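Local coordinates for protein DNA polymerase (Bacillus phage phi29, PDB 2PYJ) that copies the phage genome by protein-primed, strand-displacing DNA synthesis with high processivity and fidelity, and in its natural form also proofreads with a 3'-5' exonuclease, at residues G[245-250]-G[484-489]; G[454-459]-G[496-501]; G[489-494]-G[501-506]. The protein carries 2 engineered substitutions. All coordinates share one frame; numbering follows the deposited sequence.

Contact 1: residues G[245-250]-G[484-489]; sequences GMVFDV and AHESTF. With MN (manganese (II) ion), chain R; MG (magnesium ion), chain S; DGT (2'-deoxyguanosine-5'-triphosphate), chain T.
The polymerisation site's metal-bearing strand 245-250 pairs antiparallel with 484-489, and D249 near its end bridges the two ions. D249 OD2 binds manganese at 2.0 Å and D249 OD1 magnesium at 2.1 Å; V250 O also binds manganese, and D458 completes the protein ligands of both. The strand pair places this carboxylate: D249 N donates to A484 O and D249 O accepts from A484 N, while CG stands anti to the backbone N (chi1 -171°). A water lies between D249 OD1 and E486 OE1, close enough to link the exposed glutamate to the metal shell. In this type-B polymerase palm, the ladder is broken by a classic beta bulge: two residues, E486 and S487, sit opposite the single residue V247, whose O takes a bond of 2.8 Å from E486 N and a weak one from S487 N. Beyond the bulge, H485 CB packs on F248 CE2 at 3.7 Å, and the two rings, planes 26° apart, are displaced enough to share little of their faces. M246 CE closes to 3.4 Å on H485 NE2, the two side chains crossing at about a right angle. At the other end the F489 ring, folded back by chi1 57°, lies over G245; G245 CA makes a CH-pi contact, 3.7 Å from the F489 ring centroid.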
loop_
_atom_site.group_PDB
_atom_site.type_symbol
_atom_site.label_atom_id
_atom_site.label_comp_id
_atom_site.label_asym_id
_atom_site.label_seq_id
_atom_site.Cartn_x
_atom_site.Cartn_y
_atom_site.Cartn_z
ATOM N N GLY G 245 1.091 14.933 -25.487
ATOM C CA GLY G 245 -0.030 14.632 -24.616
ATOM C C GLY G 245 0.192 15.116 -23.196
ATOM O O GLY G 245 1.207 15.735 -22.896
ATOM N N MET G 246 -0.773 14.846 -22.323
ATOM C CA MET G 246 -0.691 15.304 -20.934
ATOM C C MET G 246 -1.392 14.365 -19.972
ATOM O O MET G 246 -2.220 13.544 -20.366
ATOM C CB MET G 246 -1.252 16.738 -20.777
ATOM C CG MET G 246 -2.267 17.132 -21.831
ATOM S SD MET G 246 -3.158 18.670 -21.514
ATOM C CE MET G 246 -1.856 19.758 -20.954
ATOM N N VAL G 247 -1.035 14.500 -18.702
ATOM C CA VAL G 247 -1.606 13.714 -17.646
ATOM C C VAL G 247 -2.115 14.649 -16.561
ATOM O O VAL G 247 -1.420 15.589 -16.158
ATOM C CB VAL G 247 -0.579 12.733 -17.020
ATOM C CG1 VAL G 247 -1.268 11.803 -16.021
ATOM C CG2 VAL G 247 0.155 11.924 -18.116
ATOM N N PHE G 248 -3.332 14.372 -16.106
ATOM C CA PHE G 248 -3.936 15.047 -14.965
ATOM C C PHE G 248 -4.226 13.999 -13.912
ATOM O O PHE G 248 -4.647 12.910 -14.246
ATOM C CB PHE G 248 -5.235 15.752 -15.371
ATOM C CG PHE G 248 -5.024 16.939 -16.277
ATOM C CD1 PHE G 248 -5.033 16.784 -17.660
ATOM C CD2 PHE G 248 -4.800 18.199 -15.749
ATOM C CE1 PHE G 248 -4.838 17.876 -18.502
ATOM C CE2 PHE G 248 -4.590 19.299 -16.583
ATOM C CZ PHE G 248 -4.607 19.133 -17.962
ATOM N N ASP G 249 -4.001 14.341 -12.645
ATOM C CA ASP G 249 -4.138 13.382 -11.530
ATOM C C ASP G 249 -4.844 14.067 -10.378
ATOM O O ASP G 249 -4.411 15.130 -9.942
ATOM C CB ASP G 249 -2.740 12.905 -11.077
ATOM C CG ASP G 249 -2.789 11.742 -10.060
ATOM O OD1 ASP G 249 -2.417 10.622 -10.485
ATOM O OD2 ASP G 249 -3.175 11.926 -8.850
ATOM N N VAL G 250 -5.920 13.464 -9.874
ATOM C CA VAL G 250 -6.650 14.070 -8.761
ATOM C C VAL G 250 -5.774 14.139 -7.492
ATOM O O VAL G 250 -5.063 13.153 -7.118
ATOM C CB VAL G 250 -7.994 13.361 -8.448
ATOM C CG1 VAL G 250 -8.695 14.044 -7.247
ATOM C CG2 VAL G 250 -8.905 13.393 -9.653
ATOM N N ALA G 484 -4.520 17.822 -10.654
ATOM C CA ALA G 484 -3.182 18.374 -10.835
ATOM C C ALA G 484 -2.742 18.097 -12.249
ATOM O O ALA G 484 -2.885 16.965 -12.735
ATOM C CB ALA G 484 -2.187 17.747 -9.846
ATOM N N HIS G 485 -2.215 19.115 -12.921
ATOM C CA HIS G 485 -1.566 18.905 -14.201
ATOM C C HIS G 485 -0.253 18.240 -13.868
ATOM O O HIS G 485 0.693 18.897 -13.446
ATOM C CB HIS G 485 -1.356 20.225 -14.963
ATOM C CG HIS G 485 -0.723 20.048 -16.311
ATOM N ND1 HIS G 485 -0.217 21.102 -17.040
ATOM C CD2 HIS G 485 -0.497 18.938 -17.055
ATOM C CE1 HIS G 485 0.276 20.653 -18.179
ATOM N NE2 HIS G 485 0.122 19.342 -18.212
ATOM N N GLU G 486 -0.220 16.921 -14.009
ATOM C CA GLU G 486 0.925 16.138 -13.570
ATOM C C GLU G 486 2.104 16.304 -14.514
ATOM O O GLU G 486 3.246 16.489 -14.065
ATOM C CB GLU G 486 0.552 14.665 -13.439
ATOM C CG GLU G 486 1.721 13.765 -13.076
ATOM C CD GLU G 486 1.370 12.307 -13.160
ATOM O OE1 GLU G 486 0.557 11.849 -12.333
ATOM O OE2 GLU G 486 1.914 11.612 -14.057
ATOM N N SER G 487 1.835 16.231 -15.816
ATOM C CA SER G 487 2.892 16.368 -16.815
ATOM C C SER G 487 2.361 16.620 -18.204
ATOM O O SER G 487 1.170 16.400 -18.493
ATOM C CB SER G 487 3.752 15.111 -16.854
ATOM O OG SER G 487 3.001 14.009 -17.342
ATOM N N THR G 488 3.263 17.097 -19.055
ATOM C CA THR G 488 3.057 17.139 -20.486
ATOM C C THR G 488 4.210 16.364 -21.123
ATOM O O THR G 488 5.371 16.543 -20.747
ATOM C CB THR G 488 3.019 18.580 -21.001
ATOM O OG1 THR G 488 1.979 19.295 -20.320
ATOM C CG2 THR G 488 2.748 18.616 -22.492
ATOM N N PHE G 489 3.888 15.493 -22.073
ATOM C CA PHE G 489 4.916 14.661 -22.721
ATOM C C PHE G 489 5.031 14.905 -24.228
ATOM O O PHE G 489 4.072 15.318 -24.880
ATOM C CB PHE G 489 4.733 13.166 -22.375
ATOM C CG PHE G 489 3.381 12.592 -22.726
ATOM C CD1 PHE G 489 3.048 12.289 -24.050
ATOM C CD2 PHE G 489 2.459 12.302 -21.728
ATOM C CE1 PHE G 489 1.807 11.737 -24.370
ATOM C CE2 PHE G 489 1.215 11.738 -22.039
ATOM C CZ PHE G 489 0.891 11.454 -23.364
HETATM MN MN MN R . -3.951 11.410 -7.130
HETATM MG MG MG S . -2.837 8.955 -9.195
HETATM P PG DGT T . -1.960 12.738 -4.790
HETATM O O1G DGT T . -0.582 12.299 -4.360
HETATM O O2G DGT T . -2.209 14.183 -4.455
HETATM O O3G DGT T . -2.489 12.303 -6.183
HETATM O O3B DGT T . -2.883 11.906 -3.746
HETATM P PB DGT T . -3.788 10.607 -4.099
HETATM O O1B DGT T . -4.404 10.158 -2.798
HETATM O O2B DGT T . -4.594 10.857 -5.379
HETATM O O3A DGT T . -2.685 9.464 -4.438
HETATM P PA DGT T . -2.571 8.702 -5.854
HETATM O O1A DGT T . -1.179 8.048 -5.816
HETATM O O2A DGT T . -3.016 9.613 -7.039
HETATM O "O5'" DGT T . -3.565 7.479 -5.636
HETATM C "C5'" DGT T . -4.926 7.549 -6.004
HETATM C "C4'" DGT T . -5.758 6.787 -5.005
HETATM O "O4'" DGT T . -5.383 5.386 -4.932
HETATM C "C3'" DGT T . -5.686 7.310 -3.572
HETATM O "O3'" DGT T . -6.495 8.474 -3.319
HETATM C "C2'" DGT T . -6.202 6.109 -2.826
HETATM C "C1'" DGT T . -5.580 4.941 -3.600
HETATM N N9 DGT T . -4.286 4.715 -2.937
HETATM C C8 DGT T . -3.056 5.162 -3.307
HETATM N N7 DGT T . -2.136 4.770 -2.384
HETATM C C5 DGT T . -2.785 4.082 -1.433
HETATM C C6 DGT T . -2.426 3.390 -0.182
HETATM O O6 DGT T . -1.251 3.346 0.230
HETATM N N1 DGT T . -3.399 2.817 0.525
HETATM C C2 DGT T . -4.690 2.834 0.143
HETATM N N2 DGT T . -5.590 2.213 0.927
HETATM N N3 DGT T . -5.099 3.453 -1.011
HETATM C C4 DGT T . -4.192 4.074 -1.799
HETATM O O HOH W 1 -0.764 9.672 -12.342
HETATM O O HOH W 2 -2.808 7.845 -11.098
#

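Contact 2: residues G[454-459]-G[496-501]; sequences YCDTDS and RQKTYI. With MG (magnesium ion), chain S; MN (manganese (II) ion), chain R; DGT (2'-deoxyguanosine-5'-triphosphate), chain T; nucleotides of chain A.
D456 OD1 is gripped by three groups: T457 OG1 donates to it from the anti side, tilted out of the carboxylate plane, T231 OG1 bonds to it as well, and K498 NZ reaches it weakly. The main bond of the lysine is a salt bridge from K498 NZ to D456 OD2 at 2.9 Å, on the syn lone pair. The lysine runs extended until a bend at its last torsion (chi4 -83°) turns NZ to the acid, and NZ also bonds N3 of an adenine in the bound DNA. Beside this pair, Y454 OH accepts from K498 N at 2.8 Å, in the type II turn R496-T499. Y454 CE2 meets Y500 CE2 at 3.8 Å, the rings oblique with planes at 55°. Y500 OH donates to OP1 of the primer-terminal nucleotide DOC10 of chain A at 2.6 Å, a phosphate oxygen lying at the ring's edge, in its plane. Within the YCDTD motif, D458 OD1 binds manganese and OD2 magnesium, and a magnesium-bound water lies within hydrogen-bonding distance of D456 O and of DOC10 O5' of chain A. Strand 452-456 runs between strands 231-233 and 459-463, T457 lies against helix 253-260, and Y500 packs on K529 of strand 523-530.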
loop_
_atom_site.group_PDB
_atom_site.type_symbol
_atom_site.label_atom_id
_atom_site.label_comp_id
_atom_site.label_asym_id
_atom_site.label_seq_id
_atom_site.Cartn_x
_atom_site.Cartn_y
_atom_site.Cartn_z
ATOM N N TYR G 454 -5.634 6.702 -21.489
ATOM C CA TYR G 454 -5.417 5.815 -20.366
ATOM C C TYR G 454 -5.870 6.430 -19.030
ATOM O O TYR G 454 -5.792 7.643 -18.831
ATOM C CB TYR G 454 -3.925 5.450 -20.326
ATOM C CG TYR G 454 -3.497 4.525 -19.215
ATOM C CD1 TYR G 454 -3.679 3.149 -19.313
ATOM C CD2 TYR G 454 -2.878 5.025 -18.067
ATOM C CE1 TYR G 454 -3.260 2.289 -18.287
ATOM C CE2 TYR G 454 -2.464 4.183 -17.038
ATOM C CZ TYR G 454 -2.653 2.824 -17.150
ATOM O OH TYR G 454 -2.245 2.006 -16.128
ATOM N N CYS G 455 -6.363 5.569 -18.140
ATOM C CA CYS G 455 -6.683 5.924 -16.750
ATOM C C CYS G 455 -6.052 4.913 -15.785
ATOM O O CYS G 455 -6.058 3.710 -16.051
ATOM C CB CYS G 455 -8.194 5.888 -16.519
ATOM S SG CYS G 455 -9.157 7.071 -17.464
ATOM N N ASP G 456 -5.519 5.395 -14.667
ATOM C CA ASP G 456 -5.265 4.504 -13.528
ATOM C C ASP G 456 -5.778 5.130 -12.242
ATOM O O ASP G 456 -5.090 5.921 -11.605
ATOM C CB ASP G 456 -3.785 4.115 -13.392
ATOM C CG ASP G 456 -3.575 2.959 -12.391
ATOM O OD1 ASP G 456 -4.529 2.642 -11.620
ATOM O OD2 ASP G 456 -2.474 2.371 -12.380
ATOM N N THR G 457 -7.004 4.756 -11.889
ATOM C CA THR G 457 -7.625 5.071 -10.601
ATOM C C THR G 457 -8.135 6.511 -10.506
ATOM O O THR G 457 -9.313 6.733 -10.232
ATOM C CB THR G 457 -6.695 4.722 -9.397
ATOM O OG1 THR G 457 -6.281 3.346 -9.502
ATOM C CG2 THR G 457 -7.410 4.935 -8.070
ATOM N N ASP G 458 -7.242 7.474 -10.719
ATOM C CA ASP G 458 -7.561 8.891 -10.525
ATOM C C ASP G 458 -6.804 9.784 -11.504
ATOM O O ASP G 458 -6.563 10.949 -11.227
ATOM C CB ASP G 458 -7.265 9.318 -9.057
ATOM C CG ASP G 458 -5.784 9.505 -8.776
ATOM O OD1 ASP G 458 -5.401 10.378 -7.919
ATOM O OD2 ASP G 458 -4.989 8.792 -9.410
ATOM N N SER G 459 -6.425 9.223 -12.653
ATOM C CA SER G 459 -5.687 9.976 -13.648
ATOM C C SER G 459 -6.365 9.862 -15.000
ATOM O O SER G 459 -7.047 8.872 -15.284
ATOM C CB SER G 459 -4.238 9.477 -13.744
ATOM O OG SER G 459 -4.188 8.165 -14.261
ATOM N N ARG G 496 -0.057 -1.877 -22.133
ATOM C CA ARG G 496 -1.141 -2.554 -21.382
ATOM C C ARG G 496 -1.326 -1.826 -20.066
ATOM O O ARG G 496 -0.690 -0.805 -19.832
ATOM C CB ARG G 496 -0.781 -4.031 -21.128
ATOM C CG ARG G 496 0.445 -4.197 -20.253
ATOM C CD ARG G 496 0.879 -5.645 -20.083
ATOM N NE ARG G 496 2.005 -5.710 -19.149
ATOM C CZ ARG G 496 2.772 -6.779 -18.942
ATOM N NH1 ARG G 496 2.541 -7.920 -19.590
ATOM N NH2 ARG G 496 3.779 -6.701 -18.068
ATOM N N GLN G 497 -2.190 -2.338 -19.198
ATOM C CA GLN G 497 -2.427 -1.711 -17.889
ATOM C C GLN G 497 -1.145 -1.634 -17.062
ATOM O O GLN G 497 -0.385 -2.614 -16.986
ATOM C CB GLN G 497 -3.521 -2.456 -17.111
ATOM C CG GLN G 497 -4.900 -2.398 -17.771
ATOM C CD GLN G 497 -5.853 -3.506 -17.296
ATOM O OE1 GLN G 497 -6.953 -3.231 -16.775
ATOM N NE2 GLN G 497 -5.442 -4.748 -17.469
ATOM N N LYS G 498 -0.910 -0.447 -16.487
ATOM C CA LYS G 498 0.236 -0.151 -15.601
ATOM C C LYS G 498 1.597 -0.389 -16.265
ATOM O O LYS G 498 2.570 -0.715 -15.592
ATOM C CB LYS G 498 0.131 -0.941 -14.278
ATOM C CG LYS G 498 -1.185 -0.718 -13.522
ATOM C CD LYS G 498 -1.144 -1.369 -12.136
ATOM C CE LYS G 498 -2.494 -1.323 -11.447
ATOM N NZ LYS G 498 -2.714 -0.011 -10.760
ATOM N N THR G 499 1.643 -0.219 -17.590
ATOM C CA THR G 499 2.833 -0.527 -18.371
ATOM C C THR G 499 2.931 0.499 -19.498
ATOM O O THR G 499 2.304 0.345 -20.552
ATOM C CB THR G 499 2.758 -1.956 -18.937
ATOM O OG1 THR G 499 2.426 -2.866 -17.881
ATOM C CG2 THR G 499 4.084 -2.380 -19.580
ATOM N N TYR G 500 3.687 1.563 -19.255
ATOM C CA TYR G 500 3.831 2.632 -20.259
ATOM C C TYR G 500 5.068 3.475 -20.046
ATOM O O TYR G 500 5.600 3.551 -18.931
ATOM C CB TYR G 500 2.584 3.536 -20.266
ATOM C CG TYR G 500 2.350 4.324 -18.986
ATOM C CD1 TYR G 500 2.916 5.583 -18.806
ATOM C CD2 TYR G 500 1.545 3.813 -17.967
ATOM C CE1 TYR G 500 2.693 6.324 -17.638
ATOM C CE2 TYR G 500 1.319 4.536 -16.785
ATOM C CZ TYR G 500 1.891 5.783 -16.630
ATOM O OH TYR G 500 1.667 6.499 -15.475
ATOM N N ILE G 501 5.508 4.125 -21.120
ATOM C CA ILE G 501 6.652 5.030 -21.078
ATOM C C ILE G 501 6.277 6.390 -21.656
ATOM O O ILE G 501 5.391 6.488 -22.515
ATOM C CB ILE G 501 7.892 4.452 -21.835
ATOM C CG1 ILE G 501 7.543 4.154 -23.301
ATOM C CG2 ILE G 501 8.417 3.219 -21.094
ATOM C CD1 ILE G 501 8.717 3.662 -24.158
HETATM MG MG MG S . -2.837 8.955 -9.195
HETATM MN MN MN R . -3.951 11.410 -7.130
HETATM P PG DGT T . -1.960 12.738 -4.790
HETATM O O1G DGT T . -0.582 12.299 -4.360
HETATM O O2G DGT T . -2.209 14.183 -4.455
HETATM O O3G DGT T . -2.489 12.303 -6.183
HETATM O O3B DGT T . -2.883 11.906 -3.746
HETATM P PB DGT T . -3.788 10.607 -4.099
HETATM O O1B DGT T . -4.404 10.158 -2.798
HETATM O O2B DGT T . -4.594 10.857 -5.379
HETATM O O3A DGT T . -2.685 9.464 -4.438
HETATM P PA DGT T . -2.571 8.702 -5.854
HETATM O O1A DGT T . -1.179 8.048 -5.816
HETATM O O2A DGT T . -3.016 9.613 -7.039
HETATM O "O5'" DGT T . -3.565 7.479 -5.636
HETATM C "C5'" DGT T . -4.926 7.549 -6.004
HETATM C "C4'" DGT T . -5.758 6.787 -5.005
HETATM O "O4'" DGT T . -5.383 5.386 -4.932
HETATM C "C3'" DGT T . -5.686 7.310 -3.572
HETATM O "O3'" DGT T . -6.495 8.474 -3.319
HETATM C "C2'" DGT T . -6.202 6.109 -2.826
HETATM C "C1'" DGT T . -5.580 4.941 -3.600
HETATM N N9 DGT T . -4.286 4.715 -2.937
HETATM C C8 DGT T . -3.056 5.162 -3.307
HETATM N N7 DGT T . -2.136 4.770 -2.384
HETATM C C5 DGT T . -2.785 4.082 -1.433
HETATM C C6 DGT T . -2.426 3.390 -0.182
HETATM O O6 DGT T . -1.251 3.346 0.230
HETATM N N1 DGT T . -3.399 2.817 0.525
HETATM C C2 DGT T . -4.690 2.834 0.143
HETATM N N2 DGT T . -5.590 2.213 0.927
HETATM N N3 DGT T . -5.099 3.453 -1.011
HETATM C C4 DGT T . -4.192 4.074 -1.799
ATOM N N1 DOC A 10 -1.737 3.035 -6.623
ATOM C C2 DOC A 10 -2.383 2.324 -5.589
ATOM N N3 DOC A 10 -1.698 2.007 -4.462
ATOM C C4 DOC A 10 -0.406 2.362 -4.304
ATOM C C5 DOC A 10 0.255 3.070 -5.305
ATOM C C6 DOC A 10 -0.441 3.398 -6.475
ATOM O O2 DOC A 10 -3.581 1.983 -5.725
ATOM N N4 DOC A 10 0.232 2.023 -3.170
ATOM C "C1'" DOC A 10 -2.518 3.354 -7.828
ATOM C "C2'" DOC A 10 -3.400 4.568 -7.544
ATOM C "C3'" DOC A 10 -2.833 5.678 -8.392
ATOM C "C4'" DOC A 10 -2.080 4.953 -9.480
ATOM O "O4'" DOC A 10 -1.663 3.687 -8.916
ATOM C "C5'" DOC A 10 -0.869 5.753 -9.951
ATOM O "O5'" DOC A 10 -0.799 5.559 -11.350
ATOM P P DOC A 10 0.571 5.130 -12.095
ATOM O OP1 DOC A 10 0.301 5.356 -13.555
ATOM O OP2 DOC A 10 1.694 5.900 -11.450
HETATM O O HOH W 2 -2.808 7.845 -11.098
#

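Contact 3: residues G[489-494]-G[501-506]; sequences FKRAKY and IQDIYM
Q502 reaches across to Y494 with its chain extended beyond CG, its first torsion setting CG anti to the carbonyl carbon. Q502 NE2 donates to Y494 OH at 2.8 Å; the hydroxyl lies in the amide plane, while the tyrosine ring is turned 74° from that plane. The same OH bonds to H461, so the hydroxyl has two hydrogen-bond partners, Q502 NE2 and H461 ND1. Q502 NE2 also passes 3.6 Å from F489 CE2, and A492 CB sits above one face of the F489 ring, toward its rim. On the other face of the hairpin R491 and D503 lie side by side. R491 leaves the backbone with CG wedged between N and the carbonyl carbon (chi1 56°), then runs straight to NE; R491 NE meets D503 OD2 at 2.9 Å, almost linear at 175° and in the guanidinium plane but above that of the carboxylate. A water donates to D503 OD1 and weakly accepts from R491 NH2. K490 crosses Y505 at about a right angle, K490 CG lying 3.3 Å from Y505 OH, where the chain turns a corner; K490 N there donates to D503 O at 2.7 Å. K493 and I501 run alongside each other on the face of R491 and D503. Strands 491-496 and 499-506 form an antiparallel beta hairpin of the polymerase's C-terminal region.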
loop_
_atom_site.group_PDB
_atom_site.type_symbol
_atom_site.label_atom_id
_atom_site.label_comp_id
_atom_site.label_asym_id
_atom_site.label_seq_id
_atom_site.Cartn_x
_atom_site.Cartn_y
_atom_site.Cartn_z
ATOM N N PHE G 489 3.888 15.493 -22.073
ATOM C CA PHE G 489 4.916 14.661 -22.721
ATOM C C PHE G 489 5.031 14.905 -24.228
ATOM O O PHE G 489 4.072 15.318 -24.880
ATOM C CB PHE G 489 4.733 13.166 -22.375
ATOM C CG PHE G 489 3.381 12.592 -22.726
ATOM C CD1 PHE G 489 3.048 12.289 -24.050
ATOM C CD2 PHE G 489 2.459 12.302 -21.728
ATOM C CE1 PHE G 489 1.807 11.737 -24.370
ATOM C CE2 PHE G 489 1.215 11.738 -22.039
ATOM C CZ PHE G 489 0.891 11.454 -23.364
ATOM N N LYS G 490 6.233 14.682 -24.753
ATOM C CA LYS G 490 6.532 14.871 -26.166
ATOM C C LYS G 490 6.119 13.630 -26.951
ATOM O O LYS G 490 5.646 13.725 -28.080
ATOM C CB LYS G 490 8.030 15.149 -26.344
ATOM C CG LYS G 490 8.471 15.494 -27.772
ATOM C CD LYS G 490 9.909 16.004 -27.780
ATOM C CE LYS G 490 10.379 16.360 -29.178
ATOM N NZ LYS G 490 11.752 16.952 -29.169
ATOM N N ARG G 491 6.326 12.465 -26.343
ATOM C CA ARG G 491 5.875 11.189 -26.899
ATOM C C ARG G 491 5.646 10.170 -25.783
ATOM O O ARG G 491 6.138 10.340 -24.655
ATOM C CB ARG G 491 6.857 10.638 -27.954
ATOM C CG ARG G 491 8.296 10.456 -27.481
ATOM C CD ARG G 491 9.094 9.634 -28.482
ATOM N NE ARG G 491 10.447 9.360 -27.998
ATOM C CZ ARG G 491 11.322 8.549 -28.591
ATOM N NH1 ARG G 491 11.007 7.914 -29.714
ATOM N NH2 ARG G 491 12.517 8.371 -28.050
ATOM N N ALA G 492 4.875 9.134 -26.103
ATOM C CA ALA G 492 4.531 8.080 -25.145
ATOM C C ALA G 492 4.235 6.770 -25.858
ATOM O O ALA G 492 4.054 6.739 -27.080
ATOM C CB ALA G 492 3.337 8.494 -24.292
ATOM N N LYS G 493 4.203 5.687 -25.080
ATOM C CA LYS G 493 3.817 4.374 -25.580
ATOM C C LYS G 493 3.211 3.559 -24.430
ATOM O O LYS G 493 3.811 3.434 -23.363
ATOM C CB LYS G 493 5.021 3.657 -26.207
ATOM C CG LYS G 493 4.673 2.363 -26.942
ATOM C CD LYS G 493 5.577 2.106 -28.166
ATOM C CE LYS G 493 7.073 2.144 -27.830
ATOM N NZ LYS G 493 7.405 1.296 -26.649
ATOM N N TYR G 494 2.011 3.037 -24.663
ATOM C CA TYR G 494 1.242 2.312 -23.661
ATOM C C TYR G 494 1.035 0.905 -24.165
ATOM O O TYR G 494 0.362 0.701 -25.177
ATOM C CB TYR G 494 -0.116 2.989 -23.438
ATOM C CG TYR G 494 -0.034 4.360 -22.811
ATOM C CD1 TYR G 494 0.310 5.478 -23.576
ATOM C CD2 TYR G 494 -0.300 4.546 -21.447
ATOM C CE1 TYR G 494 0.390 6.738 -23.006
ATOM C CE2 TYR G 494 -0.221 5.805 -20.871
ATOM C CZ TYR G 494 0.128 6.897 -21.662
ATOM O OH TYR G 494 0.217 8.137 -21.105
ATOM N N ILE G 501 5.508 4.125 -21.120
ATOM C CA ILE G 501 6.652 5.030 -21.078
ATOM C C ILE G 501 6.277 6.390 -21.656
ATOM O O ILE G 501 5.391 6.488 -22.515
ATOM C CB ILE G 501 7.892 4.452 -21.835
ATOM C CG1 ILE G 501 7.543 4.154 -23.301
ATOM C CG2 ILE G 501 8.417 3.219 -21.094
ATOM C CD1 ILE G 501 8.717 3.662 -24.158
ATOM N N GLN G 502 6.949 7.429 -21.160
ATOM C CA GLN G 502 6.725 8.799 -21.590
ATOM C C GLN G 502 8.040 9.569 -21.616
ATOM O O GLN G 502 8.900 9.371 -20.757
ATOM C CB GLN G 502 5.755 9.513 -20.645
ATOM C CG GLN G 502 4.369 8.869 -20.553
ATOM C CD GLN G 502 3.513 9.455 -19.459
ATOM O OE1 GLN G 502 4.023 10.010 -18.489
ATOM N NE2 GLN G 502 2.198 9.325 -19.600
ATOM N N ASP G 503 8.184 10.433 -22.620
ATOM C CA ASP G 503 9.243 11.450 -22.657
ATOM C C ASP G 503 8.618 12.764 -22.214
ATOM O O ASP G 503 7.895 13.396 -22.984
ATOM C CB ASP G 503 9.820 11.607 -24.070
ATOM C CG ASP G 503 11.013 10.688 -24.341
ATOM O OD1 ASP G 503 11.565 10.077 -23.391
ATOM O OD2 ASP G 503 11.407 10.592 -25.522
ATOM N N ILE G 504 8.910 13.176 -20.981
ATOM C CA ILE G 504 8.231 14.320 -20.354
ATOM C C ILE G 504 9.025 15.628 -20.506
ATOM O O ILE G 504 10.238 15.648 -20.305
ATOM C CB ILE G 504 7.957 14.037 -18.856
ATOM C CG1 ILE G 504 7.044 12.803 -18.705
ATOM C CG2 ILE G 504 7.351 15.266 -18.181
ATOM C CD1 ILE G 504 6.980 12.229 -17.290
ATOM N N TYR G 505 8.326 16.707 -20.878
ATOM C CA TYR G 505 8.934 18.040 -20.960
ATOM C C TYR G 505 9.301 18.528 -19.569
ATOM O O TYR G 505 8.460 18.519 -18.666
ATOM C CB TYR G 505 7.973 19.047 -21.588
ATOM C CG TYR G 505 7.644 18.814 -23.034
ATOM C CD1 TYR G 505 8.571 19.098 -24.037
ATOM C CD2 TYR G 505 6.392 18.340 -23.411
ATOM C CE1 TYR G 505 8.261 18.898 -25.379
ATOM C CE2 TYR G 505 6.073 18.139 -24.742
ATOM C CZ TYR G 505 7.006 18.417 -25.720
ATOM O OH TYR G 505 6.685 18.215 -27.041
ATOM N N MET G 506 10.551 18.958 -19.401
ATOM C CA MET G 506 11.038 19.458 -18.109
ATOM C C MET G 506 11.719 20.811 -18.251
ATOM O O MET G 506 12.208 21.158 -19.320
ATOM C CB MET G 506 12.012 18.458 -17.478
ATOM C CG MET G 506 11.441 17.071 -17.260
ATOM S SD MET G 506 10.096 16.983 -16.066
ATOM C CE MET G 506 10.988 17.102 -14.515
HETATM O O HOH W 3 13.453 8.671 -24.779
#

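How the contacts relate
All three contacts are largely buried and belong to one branched antiparallel sheet, but they serve different places in it. Contacts 1 and 2 meet at the two ions and the nucleotide: D249 and D458 approach each other through shared metals, and V250 N probably bonds D458 O. Contact 1 is mainly backbone ladder, whereas contact 2 has no strand pairing between its segments and works mainly through side chains, its turn reaching the bound DNA. Contact 3, farther from the metals, is a hairpin with a salt bridge on its partly exposed face. It shares F489 with contact 1, where strand 483-489 ends, and I501 with contact 2; Y494 packs against both Y500 and Y454.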